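Local coordinates for 26.7 kDa salivary protein (Phlebotomus duboscqi, PDB 6MT7) that binds and sequesters cysteinyl leukotrienes and a thromboxane A2 analogue, and inhibits collagen-induced platelet aggregation, which aids the blood feeding of female sand flies, at residues Lys100-Asn103 with Phe104-Asn108; Cys144-Glu147 with Asn148-Lys151. One frame throughout, in Å; residues are numbered along the deposited sequence.

Contact 1: Lys100-Asn103 with Phe104-Asn108. With TRT (fragment of triton X-100), chain C.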
loop_
_atom_site.group_PDB
_atom_site.type_symbol
_atom_site.label_atom_id
_atom_site.label_comp_id
_atom_site.label_asym_id
_atom_site.label_seq_id
_atom_site.Cartn_x
_atom_site.Cartn_y
_atom_site.Cartn_z
ATOM N N LYS A 100 -11.407 -13.802 10.027
ATOM C CA LYS A 100 -10.830 -14.849 9.208
ATOM C C LYS A 100 -9.317 -14.861 9.272
ATOM O O LYS A 100 -8.712 -15.898 8.996
ATOM C CB LYS A 100 -11.304 -14.704 7.761
ATOM C CG LYS A 100 -12.671 -15.349 7.543
ATOM C CD LYS A 100 -13.184 -15.127 6.131
ATOM C CE LYS A 100 -12.463 -16.009 5.124
ATOM N NZ LYS A 100 -13.136 -17.330 4.959
ATOM N N THR A 101 -8.687 -13.755 9.671
ATOM C CA THR A 101 -7.240 -13.703 9.614
ATOM C C THR A 101 -6.551 -13.531 10.964
ATOM O O THR A 101 -5.324 -13.644 11.012
ATOM C CB THR A 101 -6.779 -12.588 8.663
ATOM O OG1 THR A 101 -7.381 -11.347 9.023
ATOM C CG2 THR A 101 -7.209 -12.909 7.267
ATOM N N ILE A 102 -7.278 -13.304 12.057
ATOM C CA ILE A 102 -6.589 -12.918 13.290
ATOM C C ILE A 102 -5.802 -14.095 13.868
ATOM O O ILE A 102 -4.680 -13.919 14.348
ATOM C CB ILE A 102 -7.581 -12.312 14.308
ATOM C CG1 ILE A 102 -6.850 -11.785 15.555
ATOM C CG2 ILE A 102 -8.657 -13.312 14.690
ATOM C CD1 ILE A 102 -5.652 -10.857 15.271
ATOM N N ASN A 103 -6.348 -15.316 13.805
ATOM C CA ASN A 103 -5.587 -16.462 14.304
ATOM C C ASN A 103 -4.390 -16.757 13.408
ATOM O O ASN A 103 -3.322 -17.143 13.895
ATOM C CB ASN A 103 -6.473 -17.704 14.408
ATOM C CG ASN A 103 -7.344 -17.689 15.640
ATOM O OD1 ASN A 103 -7.011 -17.055 16.639
ATOM N ND2 ASN A 103 -8.463 -18.398 15.579
ATOM N N PHE A 104 -4.564 -16.613 12.093
ATOM C CA PHE A 104 -3.438 -16.746 11.174
ATOM C C PHE A 104 -2.327 -15.772 11.540
ATOM O O PHE A 104 -1.144 -16.138 11.564
ATOM C CB PHE A 104 -3.943 -16.517 9.751
ATOM C CG PHE A 104 -2.871 -16.461 8.705
ATOM C CD1 PHE A 104 -2.266 -17.617 8.252
ATOM C CD2 PHE A 104 -2.504 -15.251 8.142
ATOM C CE1 PHE A 104 -1.300 -17.554 7.266
ATOM C CE2 PHE A 104 -1.534 -15.190 7.163
ATOM C CZ PHE A 104 -0.936 -16.339 6.729
ATOM N N PHE A 105 -2.693 -14.533 11.862
ATOM C CA PHE A 105 -1.703 -13.559 12.317
ATOM C C PHE A 105 -1.095 -13.974 13.652
ATOM O O PHE A 105 0.134 -14.092 13.787
ATOM C CB PHE A 105 -2.340 -12.172 12.446
ATOM C CG PHE A 105 -1.416 -11.172 13.060
ATOM C CD1 PHE A 105 -0.385 -10.622 12.307
ATOM C CD2 PHE A 105 -1.522 -10.844 14.401
ATOM C CE1 PHE A 105 0.507 -9.729 12.869
ATOM C CE2 PHE A 105 -0.642 -9.946 14.979
ATOM C CZ PHE A 105 0.376 -9.383 14.208
ATOM N N ASN A 106 -1.947 -14.201 14.654
ATOM C CA ASN A 106 -1.456 -14.452 16.004
ATOM C C ASN A 106 -0.573 -15.685 16.066
ATOM O O ASN A 106 0.336 -15.747 16.895
ATOM C CB ASN A 106 -2.617 -14.631 16.976
ATOM C CG ASN A 106 -3.279 -13.328 17.347
ATOM O OD1 ASN A 106 -2.657 -12.271 17.311
ATOM N ND2 ASN A 106 -4.554 -13.403 17.742
ATOM N N ASN A 107 -0.843 -16.683 15.230
ATOM C CA ASN A 107 -0.131 -17.951 15.293
ATOM C C ASN A 107 1.120 -17.972 14.425
ATOM O O ASN A 107 1.844 -18.973 14.424
ATOM C CB ASN A 107 -1.063 -19.104 14.877
ATOM C CG ASN A 107 -2.262 -19.247 15.801
ATOM O OD1 ASN A 107 -2.259 -18.722 16.913
ATOM N ND2 ASN A 107 -3.294 -19.975 15.348
ATOM N N ASN A 108 1.397 -16.898 13.691
ATOM C CA ASN A 108 2.552 -16.890 12.804
ATOM C C ASN A 108 3.231 -15.537 12.777
ATOM O O ASN A 108 3.792 -15.156 11.745
ATOM C CB ASN A 108 2.146 -17.272 11.383
ATOM C CG ASN A 108 1.525 -18.637 11.321
ATOM O OD1 ASN A 108 2.234 -19.634 11.332
ATOM N ND2 ASN A 108 0.201 -18.696 11.284
HETATM C C25 TRT C . 6.435 4.395 12.972
HETATM O O24 TRT C . 6.394 3.254 12.121
HETATM C C23 TRT C . 5.552 2.209 12.610
HETATM C C22 TRT C . 5.310 1.248 11.454
HETATM O O21 TRT C . 4.647 0.052 11.867
HETATM C C20 TRT C . 4.535 -0.808 10.738
HETATM C C19 TRT C . 3.999 -2.157 11.179
HETATM O O18 TRT C . 2.575 -2.114 11.183
HETATM C C17 TRT C . 2.086 -2.668 12.386
HETATM C C16 TRT C . 1.492 -4.040 12.135
HETATM O O15 TRT C . 0.162 -3.933 11.617
HETATM C C12 TRT C . -0.385 -5.010 10.942
HETATM C C13 TRT C . 0.058 -6.302 11.203
HETATM C C14 TRT C . -0.494 -7.393 10.520
HETATM C C11 TRT C . -1.378 -4.808 9.993
HETATM C C10 TRT C . -1.930 -5.891 9.315
HETATM C C9 TRT C . -1.495 -7.187 9.567
HETATM C C6 TRT C . -2.107 -8.327 8.806
HETATM C C8 TRT C . -3.102 -8.986 9.755
HETATM C C7 TRT C . -2.897 -7.785 7.619
HETATM C C5 TRT C . -1.034 -9.370 8.422
HETATM C C1 TRT C . 0.020 -9.135 7.316
HETATM C C2 TRT C . 0.653 -7.749 7.283
HETATM C C4 TRT C . 1.140 -10.140 7.548
HETATM C C3 TRT C . -0.501 -9.431 5.916
HETATM O O HOH W 1 -7.171 -17.125 10.725
#
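Ile-102 meets Asn-106 one turn on, near the C-terminal end of helix 94-106. CG1 of Ile-102 lies 3.6 Å from ND2 of Asn-106, and the two side chains meet at a slant. With CG1 anti to the backbone N (chi1 -175°) and the chain turned again at chi2, CD1 of the isoleucine rests against the Asn-106 amide. CD1 also comes within 4.2 Å of CD2 of Phe-105. The CD1 and CE1 atoms of the Phe-105 ring meet the bound Triton fragment. CE1 is 3.5 Å from C14 of the detergent's aromatic ring, an oblique approach.

Three backbone bonds hold these residues in helical register. Phe-105 N, Asn-106 N and Asn-107 N donate to the carbonyls of Thr-101, Ile-102 and Asn-103. The Asn-106 N to Ile-102 O bond is 2.8 Å long and close to straight. One residue earlier the pattern is interrupted. Lys-100 O and Phe-104 N stand 5.2 Å apart, and a water bridges them, donating to the carbonyl and accepting from the amide. The water thus takes the place of a direct bond at this one position.

At the end of the helix, Asn-108 ND2 donates to Phe-104 O over 2.9 Å with an N-H...O angle of 168°. The donor lies in the carbonyl plane, on a lone pair. Asn-108 N goes to Phe-105 O instead. Further out, Phe-104 packs on Ile-83, Ile-86 and Pro-80, and both phenylalanines touch Leu-112. Thr-101 OG1 bonds to Ile-97 O.

The helix is thus two-sided. Asn-103, Asn-106 and Asn-107 form a polar, exposed side, while Phe-105 gives the lipid-binding pocket an apolar wall beside Trp-34. Such a wall suits the hydrophobic part of a ligand, whether detergent or, probably, eicosanoid.

Contact 2: Cys144-Glu147 with Asn148-Lys151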
loop_
_atom_site.group_PDB
_atom_site.type_symbol
_atom_site.label_atom_id
_atom_site.label_comp_id
_atom_site.label_asym_id
_atom_site.label_seq_id
_atom_site.Cartn_x
_atom_site.Cartn_y
_atom_site.Cartn_z
ATOM N N CYS A 144 12.343 11.840 -6.444
ATOM C CA CYS A 144 11.888 11.835 -7.822
ATOM C C CYS A 144 12.480 12.984 -8.634
ATOM O O CYS A 144 12.558 12.878 -9.861
ATOM C CB CYS A 144 10.361 11.877 -7.849
ATOM S SG CYS A 144 9.646 10.332 -7.258
ATOM N N ASN A 145 12.920 14.058 -7.975
ATOM C CA ASN A 145 13.586 15.158 -8.663
ATOM C C ASN A 145 14.993 14.799 -9.099
ATOM O O ASN A 145 15.582 15.525 -9.913
ATOM C CB ASN A 145 13.637 16.394 -7.769
ATOM C CG ASN A 145 12.337 17.169 -7.774
ATOM O OD1 ASN A 145 11.493 16.987 -8.653
ATOM N ND2 ASN A 145 12.174 18.047 -6.797
ATOM N N ALA A 146 15.539 13.699 -8.594
ATOM C CA ALA A 146 16.881 13.278 -8.947
ATOM C C ALA A 146 16.855 12.288 -10.103
ATOM O O ALA A 146 15.856 11.599 -10.339
ATOM C CB ALA A 146 17.581 12.652 -7.734
ATOM N N GLU A 147 17.969 12.243 -10.840
ATOM C CA GLU A 147 18.206 11.261 -11.900
ATOM C C GLU A 147 17.133 11.320 -12.985
ATOM O O GLU A 147 16.867 10.324 -13.668
ATOM C CB GLU A 147 18.328 9.842 -11.330
ATOM C CG GLU A 147 19.196 9.742 -10.066
ATOM C CD GLU A 147 20.695 9.855 -10.347
ATOM O OE1 GLU A 147 21.092 9.793 -11.528
ATOM O OE2 GLU A 147 21.481 9.996 -9.377
ATOM N N ASN A 148 16.532 12.498 -13.161
ATOM C CA ASN A 148 15.527 12.729 -14.203
ATOM C C ASN A 148 14.382 11.731 -14.111
ATOM O O ASN A 148 13.791 11.354 -15.124
ATOM C CB ASN A 148 16.153 12.686 -15.596
ATOM C CG ASN A 148 17.140 13.808 -15.809
ATOM O OD1 ASN A 148 16.766 14.977 -15.787
ATOM N ND2 ASN A 148 18.411 13.459 -15.995
ATOM N N ARG A 149 14.064 11.289 -12.887
ATOM C CA ARG A 149 13.071 10.228 -12.741
ATOM C C ARG A 149 11.681 10.680 -13.173
ATOM O O ARG A 149 10.891 9.855 -13.646
ATOM C CB ARG A 149 13.041 9.722 -11.296
ATOM C CG ARG A 149 14.265 8.886 -10.908
ATOM C CD ARG A 149 14.311 8.572 -9.417
ATOM N NE ARG A 149 15.378 7.617 -9.124
ATOM C CZ ARG A 149 16.410 7.859 -8.324
ATOM N NH1 ARG A 149 16.517 9.025 -7.698
ATOM N NH2 ARG A 149 17.329 6.921 -8.139
ATOM N N GLU A 150 11.360 11.968 -13.028
ATOM C CA GLU A 150 10.007 12.420 -13.339
ATOM C C GLU A 150 9.690 12.327 -14.824
ATOM O O GLU A 150 8.511 12.288 -15.188
ATOM C CB GLU A 150 9.781 13.852 -12.856
ATOM C CG GLU A 150 9.828 14.055 -11.337
ATOM C CD GLU A 150 8.572 13.569 -10.620
ATOM O OE1 GLU A 150 8.026 12.513 -10.996
ATOM O OE2 GLU A 150 8.144 14.251 -9.672
ATOM N N LYS A 151 10.712 12.287 -15.684
ATOM C CA LYS A 151 10.507 12.085 -17.113
ATOM C C LYS A 151 9.939 10.710 -17.436
ATOM O O LYS A 151 9.314 10.543 -18.489
ATOM C CB LYS A 151 11.828 12.267 -17.867
ATOM C CG LYS A 151 12.617 13.505 -17.485
ATOM C CD LYS A 151 13.313 14.099 -18.709
ATOM C CE LYS A 151 13.767 15.528 -18.462
ATOM N NZ LYS A 151 14.189 15.730 -17.050
HETATM O O HOH W 2 13.163 14.378 -12.296
#
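Ala-146 O accepts a hydrogen bond from Arg-149 N at 3.1 Å and closes a four-residue turn. The donor sits above the carbonyl plane and not on a lone pair. Glu-147 and Asn-148 fill the two middle positions, and both have left-handed backbone conformations (phi 58° and 55°). This makes a beta turn close to type III'. It reverses the chain after helix 140-144. A water then joins the two arms, donating to Cys-144 O and accepting from Glu-150 N at 3.1 Å.

Arg-149 runs back over the turn. Its CG lies 3.2 Å from Ala-146 O. The chain is extended from CG to NE, which carries the guanidinium to the Glu-147 side chain. Glu-147 CG sits over one guanidinium face, 3.6 Å from NH1 and toward the rim. The two side chains run side by side, with their flat groups turned 68° apart, and OE2 of Glu-147 stays 5.3 Å from NH2 of Arg-149. The arginine's polar partner is elsewhere: NH1 bonds to Phe-143 O, and Phe-143 also makes a cation-pi contact with it.

The loop is tied to helix 159-164 by the disulfide Cys-144 to Cys-160, in the C-terminal half of this D7 chain. Glu-150 also reaches that helix. Its OE2 bonds to Ser-161 OG, and OE1 makes a weak bond to Cys-160 N. Bent at chi2, Glu-150 brings CD to 3.7 Å from Cys-144 CB, and its CG touches Cys-144 O. Lys-151 NZ donates to Asn-148 OD1 over 3.0 Å.

How the contacts relate
Both contacts are local and use a bridging water, but lie on opposite sides of the chain's centre, about 41 Å apart between centres. Contact 1 is partly buried and lies on the end of helix 94-106 and the residues just after it. Contact 2 is a surface loop between helices 140-144 and 159-164. In contact 1 the buried members are two phenylalanines and a threonine, and one phenylalanine touches the ligand. In contact 2 the buried member is a disulfide cysteine, and charged side chains make half of the rest. Contact 1 relies on repeated helical bonds. Contact 2 has a single turn bond, plus the disulfide and bonds to neighbouring residues. Only contact 1 reaches the ligand pocket.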